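Local coordinates for protein probable zinc protease (Pseudomonas aeruginosa, PDB 4NNZ) that probably works as a zinc-dependent metallopeptidase of the M16 family, forming one subunit of a heterodimeric zinc protease, at residues A[22-27]-A[195-200]; A[26-31]-A[365-370]. All blocks are in the same frame, centred on the assembly; numbering follows the deposited sequence.

Interactions 1 and 2 meet at one end of the N-terminal mixed sheet, their centres about 8 Å apart. Both start from the chain between strands 17-22 and 28-35: residues 22-27 run beside the end of strand 190-196, and residues 28-30 then lie on the other side of that strand, facing the start of helix 367-379. The middle strand joins the two contacts, with Val30 N 2.8 Å from Val195 O and Asp197 N 3.1 Å from Val28 O, both probable hydrogen bonds. Ile367 of interaction 2 also packs on Val195 and Asp23 of interaction 1. A salt bridge between Arg25 and Asp365 ties the loop to the chain just before the helix.

Interaction 1 (A[22-27]-A[195-200]); sequences EDHRAP and VGDVTA
Glu22 reaches past the end of the sheet pairing to the start of a helix: its OE1 accepts a hydrogen bond from the backbone N of Ala200 at 2.8 Å, through the anti lone pair. Its chain is extended beyond CG and runs alongside Val198 O, while Thr199, the N-cap of helix 200-211, turns its own hydroxyl to the backbone N of Glu202. Glu22 and Gly196 pair as parallel strand neighbours. Asp23 N gives a nearly straight bond to Gly196 O (2.7 Å, 172° at the hydrogen), arriving well above the carbonyl plane; Val198 N grips the same oxygen from the opposite face, closing an inverse gamma turn centred on Asp197. Gly196 has backbone angles that suit glycine. Asp197, CG anti to the backbone N (chi1 -171°), meets the His24 ring edge with OD1, which takes a weak bond from His24 ND1 (3.3 Å); ring and carboxylate planes are 83° apart. Asp197 CB lies 3.2 Å from Ala26 O. On the loop itself, Asp23 OD1 accepts from Arg25 N in an Asx turn and from Arg25 NE. With its carboxylate at the helix N-terminus, Glu22 is probably stabilised as an anion by the helix dipole.

Interaction 2 (A[26-31]-A[365-370]); sequences APVVVS and DSIAAQ
Ile367, in the first turn of helix 367-379, is the bump of this contact, and the hollow that takes it lies along strand 28-35 between Val28 and Val30. The side chain leaves the helix toward the strand with CG1 between the backbone N and the carbonyl carbon (chi1 57°), and the nearly extended second torsion (168°) carries CD1 to the strand. There the methyl meets the strand on several sides: CD1 is 4.0 Å from Val28 CG2, 3.9 Å from the backbone O of Val28 and 4.2 Å from Val30 CB, with Val29 CA slightly farther off. Val28 and Val30 both point toward the helix and form the two banks of the hollow, whereas Val29 starts away from the helix and touches Leu95 and Val194 of the flanking strands and Leu100 of helix 100-112.

Val30 is in turn the strand's bump. Its CG1 comes 3.9 Å from the carbonyl O of Ile367, and CG2 lies 4.2 Å from Ala368 CB. The small methyl of Ala368 probably helps the helix backbone come close, with Val30 CA and Ala368 CA 6.2 Å apart. The side-chain contacts are apolar, and two methyls also rest against backbone carbonyl oxygens. On the side of strand 190-196, Val195 also touches Ile367, and Asp23 adds a neighbour on the loop side. The arrangement is that of a helix N-terminus docked by its first turn on one face of a mixed beta-sheet, here joining helix 367-379 to the sheet of the N-terminal half of an M16-family subunit.

Interaction 1 (A[22-27]-A[195-200])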
loop_
_atom_site.group_PDB
_atom_site.type_symbol
_atom_site.label_atom_id
_atom_site.label_comp_id
_atom_site.label_asym_id
_atom_site.label_seq_id
_atom_site.Cartn_x
_atom_site.Cartn_y
_atom_site.Cartn_z
ATOM N N GLU A 22 39.384 3.172 -11.744
ATOM C CA GLU A 22 40.553 2.369 -11.978
ATOM C C GLU A 22 41.265 2.035 -10.699
ATOM O O GLU A 22 41.484 2.880 -9.886
ATOM C CB GLU A 22 41.481 3.113 -12.902
ATOM C CG GLU A 22 40.810 3.496 -14.195
ATOM C CD GLU A 22 41.591 4.509 -14.986
ATOM O OE1 GLU A 22 41.312 4.679 -16.189
ATOM O OE2 GLU A 22 42.481 5.132 -14.397
ATOM N N ASP A 23 41.567 0.769 -10.506
ATOM C CA ASP A 23 42.389 0.332 -9.408
ATOM C C ASP A 23 43.236 -0.811 -9.918
ATOM O O ASP A 23 42.732 -1.862 -10.180
ATOM C CB ASP A 23 41.483 -0.107 -8.273
ATOM C CG ASP A 23 42.226 -0.611 -7.086
ATOM O OD1 ASP A 23 43.371 -1.015 -7.227
ATOM O OD2 ASP A 23 41.660 -0.620 -5.990
ATOM N N HIS A 24 44.530 -0.609 -10.054
ATOM C CA HIS A 24 45.398 -1.589 -10.691
ATOM C C HIS A 24 46.171 -2.478 -9.728
ATOM O O HIS A 24 47.096 -3.142 -10.104
ATOM C CB HIS A 24 46.326 -0.931 -11.703
ATOM C CG HIS A 24 45.707 0.209 -12.431
ATOM N ND1 HIS A 24 45.096 0.063 -13.649
ATOM C CD2 HIS A 24 45.606 1.515 -12.117
ATOM C CE1 HIS A 24 44.643 1.230 -14.058
ATOM N NE2 HIS A 24 44.940 2.130 -13.144
ATOM N N ARG A 25 45.733 -2.510 -8.488
ATOM C CA ARG A 25 46.385 -3.244 -7.435
ATOM C C ARG A 25 46.412 -4.722 -7.682
ATOM O O ARG A 25 47.285 -5.413 -7.223
ATOM C CB ARG A 25 45.738 -2.926 -6.106
ATOM C CG ARG A 25 46.385 -1.740 -5.430
ATOM C CD ARG A 25 45.682 -1.380 -4.155
ATOM N NE ARG A 25 44.268 -1.223 -4.388
ATOM C CZ ARG A 25 43.342 -1.654 -3.557
ATOM N NH1 ARG A 25 42.070 -1.484 -3.847
ATOM N NH2 ARG A 25 43.701 -2.254 -2.443
ATOM N N ALA A 26 45.439 -5.196 -8.419
ATOM C CA ALA A 26 45.383 -6.575 -8.777
ATOM C C ALA A 26 44.756 -6.639 -10.134
ATOM O O ALA A 26 44.045 -5.727 -10.516
ATOM C CB ALA A 26 44.551 -7.313 -7.778
ATOM N N PRO A 27 44.980 -7.702 -10.877
ATOM C CA PRO A 27 44.399 -7.813 -12.209
ATOM C C PRO A 27 42.980 -8.379 -12.227
ATOM O O PRO A 27 42.716 -9.391 -12.831
ATOM C CB PRO A 27 45.344 -8.782 -12.872
ATOM C CG PRO A 27 45.643 -9.708 -11.775
ATOM C CD PRO A 27 45.857 -8.830 -10.589
ATOM N N VAL A 195 34.850 -1.122 -11.686
ATOM C CA VAL A 195 36.050 -0.787 -10.968
ATOM C C VAL A 195 37.097 -1.894 -11.006
ATOM O O VAL A 195 36.783 -3.067 -11.049
ATOM C CB VAL A 195 35.789 -0.149 -9.569
ATOM C CG1 VAL A 195 34.334 0.073 -9.287
ATOM C CG2 VAL A 195 36.452 -0.869 -8.434
ATOM N N GLY A 196 38.352 -1.491 -11.006
ATOM C CA GLY A 196 39.407 -2.454 -11.108
ATOM C C GLY A 196 40.490 -2.085 -12.081
ATOM O O GLY A 196 40.667 -0.958 -12.434
ATOM N N ASP A 197 41.170 -3.098 -12.552
ATOM C CA ASP A 197 42.341 -2.970 -13.367
ATOM C C ASP A 197 41.926 -2.721 -14.798
ATOM O O ASP A 197 42.058 -3.568 -15.648
ATOM C CB ASP A 197 43.094 -4.289 -13.259
ATOM C CG ASP A 197 44.448 -4.254 -13.871
ATOM O OD1 ASP A 197 45.145 -3.248 -13.747
ATOM O OD2 ASP A 197 44.835 -5.261 -14.458
ATOM N N VAL A 198 41.408 -1.539 -15.058
ATOM C CA VAL A 198 41.043 -1.172 -16.405
ATOM C C VAL A 198 41.251 0.291 -16.603
ATOM O O VAL A 198 41.442 1.019 -15.663
ATOM C CB VAL A 198 39.574 -1.417 -16.735
ATOM C CG1 VAL A 198 39.278 -2.883 -16.868
ATOM C CG2 VAL A 198 38.696 -0.755 -15.713
ATOM N N THR A 199 41.151 0.704 -17.852
ATOM C CA THR A 199 41.254 2.087 -18.234
ATOM C C THR A 199 39.919 2.592 -18.671
ATOM O O THR A 199 39.186 1.925 -19.335
ATOM C CB THR A 199 42.252 2.271 -19.360
ATOM O OG1 THR A 199 41.841 1.516 -20.491
ATOM C CG2 THR A 199 43.561 1.767 -18.925
ATOM N N ALA A 200 39.622 3.809 -18.292
ATOM C CA ALA A 200 38.316 4.366 -18.490
ATOM C C ALA A 200 37.970 4.425 -19.939
ATOM O O ALA A 200 36.824 4.336 -20.300
ATOM C CB ALA A 200 38.240 5.734 -17.870
#

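Interaction 2 (A[26-31]-A[365-370])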
loop_
_atom_site.group_PDB
_atom_site.type_symbol
_atom_site.label_atom_id
_atom_site.label_comp_id
_atom_site.label_asym_id
_atom_site.label_seq_id
_atom_site.Cartn_x
_atom_site.Cartn_y
_atom_site.Cartn_z
ATOM N N ALA A 26 45.439 -5.196 -8.419
ATOM C CA ALA A 26 45.383 -6.575 -8.777
ATOM C C ALA A 26 44.756 -6.639 -10.134
ATOM O O ALA A 26 44.045 -5.727 -10.516
ATOM C CB ALA A 26 44.551 -7.313 -7.778
ATOM N N PRO A 27 44.980 -7.702 -10.877
ATOM C CA PRO A 27 44.399 -7.813 -12.209
ATOM C C PRO A 27 42.980 -8.379 -12.227
ATOM O O PRO A 27 42.716 -9.391 -12.831
ATOM C CB PRO A 27 45.344 -8.782 -12.872
ATOM C CG PRO A 27 45.643 -9.708 -11.775
ATOM C CD PRO A 27 45.857 -8.830 -10.589
ATOM N N VAL A 28 42.056 -7.698 -11.569
ATOM C CA VAL A 28 40.666 -8.115 -11.532
ATOM C C VAL A 28 39.779 -6.930 -11.749
ATOM O O VAL A 28 40.128 -5.835 -11.400
ATOM C CB VAL A 28 40.303 -8.669 -10.170
ATOM C CG1 VAL A 28 40.845 -10.053 -10.015
ATOM C CG2 VAL A 28 40.875 -7.794 -9.095
ATOM N N VAL A 29 38.615 -7.154 -12.320
ATOM C CA VAL A 29 37.666 -6.076 -12.487
ATOM C C VAL A 29 36.265 -6.457 -12.055
ATOM O O VAL A 29 35.845 -7.560 -12.238
ATOM C CB VAL A 29 37.641 -5.565 -13.925
ATOM C CG1 VAL A 29 36.967 -6.567 -14.820
ATOM C CG2 VAL A 29 36.906 -4.260 -13.981
ATOM N N VAL A 30 35.537 -5.504 -11.521
ATOM C CA VAL A 30 34.192 -5.743 -11.065
ATOM C C VAL A 30 33.224 -5.026 -11.991
ATOM O O VAL A 30 33.398 -3.887 -12.284
ATOM C CB VAL A 30 34.059 -5.368 -9.561
ATOM C CG1 VAL A 30 33.045 -4.293 -9.252
ATOM C CG2 VAL A 30 33.767 -6.580 -8.747
ATOM N N SER A 31 32.208 -5.718 -12.442
ATOM C CA SER A 31 31.223 -5.103 -13.279
ATOM C C SER A 31 29.864 -5.284 -12.684
ATOM O O SER A 31 29.453 -6.382 -12.491
ATOM C CB SER A 31 31.257 -5.765 -14.638
ATOM O OG SER A 31 30.690 -4.950 -15.622
ATOM N N ASP A 365 38.365 -0.071 0.629
ATOM C CA ASP A 365 39.220 -0.978 -0.058
ATOM C C ASP A 365 38.238 -2.063 -0.326
ATOM O O ASP A 365 37.279 -2.173 0.393
ATOM C CB ASP A 365 40.314 -1.410 0.890
ATOM C CG ASP A 365 41.129 -2.516 0.356
ATOM O OD1 ASP A 365 40.568 -3.431 -0.245
ATOM O OD2 ASP A 365 42.348 -2.479 0.534
ATOM N N SER A 366 38.452 -2.785 -1.404
ATOM C CA SER A 366 37.509 -3.726 -1.965
ATOM C C SER A 366 36.804 -3.063 -3.103
ATOM O O SER A 366 35.947 -2.258 -2.924
ATOM C CB SER A 366 36.502 -4.208 -0.965
ATOM O OG SER A 366 35.730 -5.221 -1.538
ATOM N N ILE A 367 37.199 -3.429 -4.290
ATOM C CA ILE A 367 36.662 -2.844 -5.462
ATOM C C ILE A 367 35.174 -3.133 -5.566
ATOM O O ILE A 367 34.447 -2.358 -6.108
ATOM C CB ILE A 367 37.458 -3.264 -6.700
ATOM C CG1 ILE A 367 37.484 -4.762 -6.827
ATOM C CG2 ILE A 367 38.864 -2.759 -6.589
ATOM C CD1 ILE A 367 37.993 -5.229 -8.153
ATOM N N ALA A 368 34.745 -4.268 -5.046
ATOM C CA ALA A 368 33.344 -4.606 -5.039
ATOM C C ALA A 368 32.492 -3.680 -4.212
ATOM O O ALA A 368 31.424 -3.335 -4.606
ATOM C CB ALA A 368 33.150 -6.026 -4.591
ATOM N N ALA A 369 32.958 -3.315 -3.044
ATOM C CA ALA A 369 32.253 -2.385 -2.215
ATOM C C ALA A 369 32.157 -1.013 -2.820
ATOM O O ALA A 369 31.152 -0.364 -2.692
ATOM C CB ALA A 369 32.870 -2.319 -0.840
ATOM N N GLN A 370 33.220 -0.549 -3.437
ATOM C CA GLN A 370 33.201 0.753 -4.035
ATOM C C GLN A 370 32.217 0.748 -5.139
ATOM O O GLN A 370 31.515 1.688 -5.325
ATOM C CB GLN A 370 34.561 1.139 -4.571
ATOM C CG GLN A 370 35.627 1.290 -3.529
ATOM C CD GLN A 370 36.996 1.424 -4.129
ATOM O OE1 GLN A 370 37.431 2.504 -4.475
ATOM N NE2 GLN A 370 37.680 0.331 -4.243
#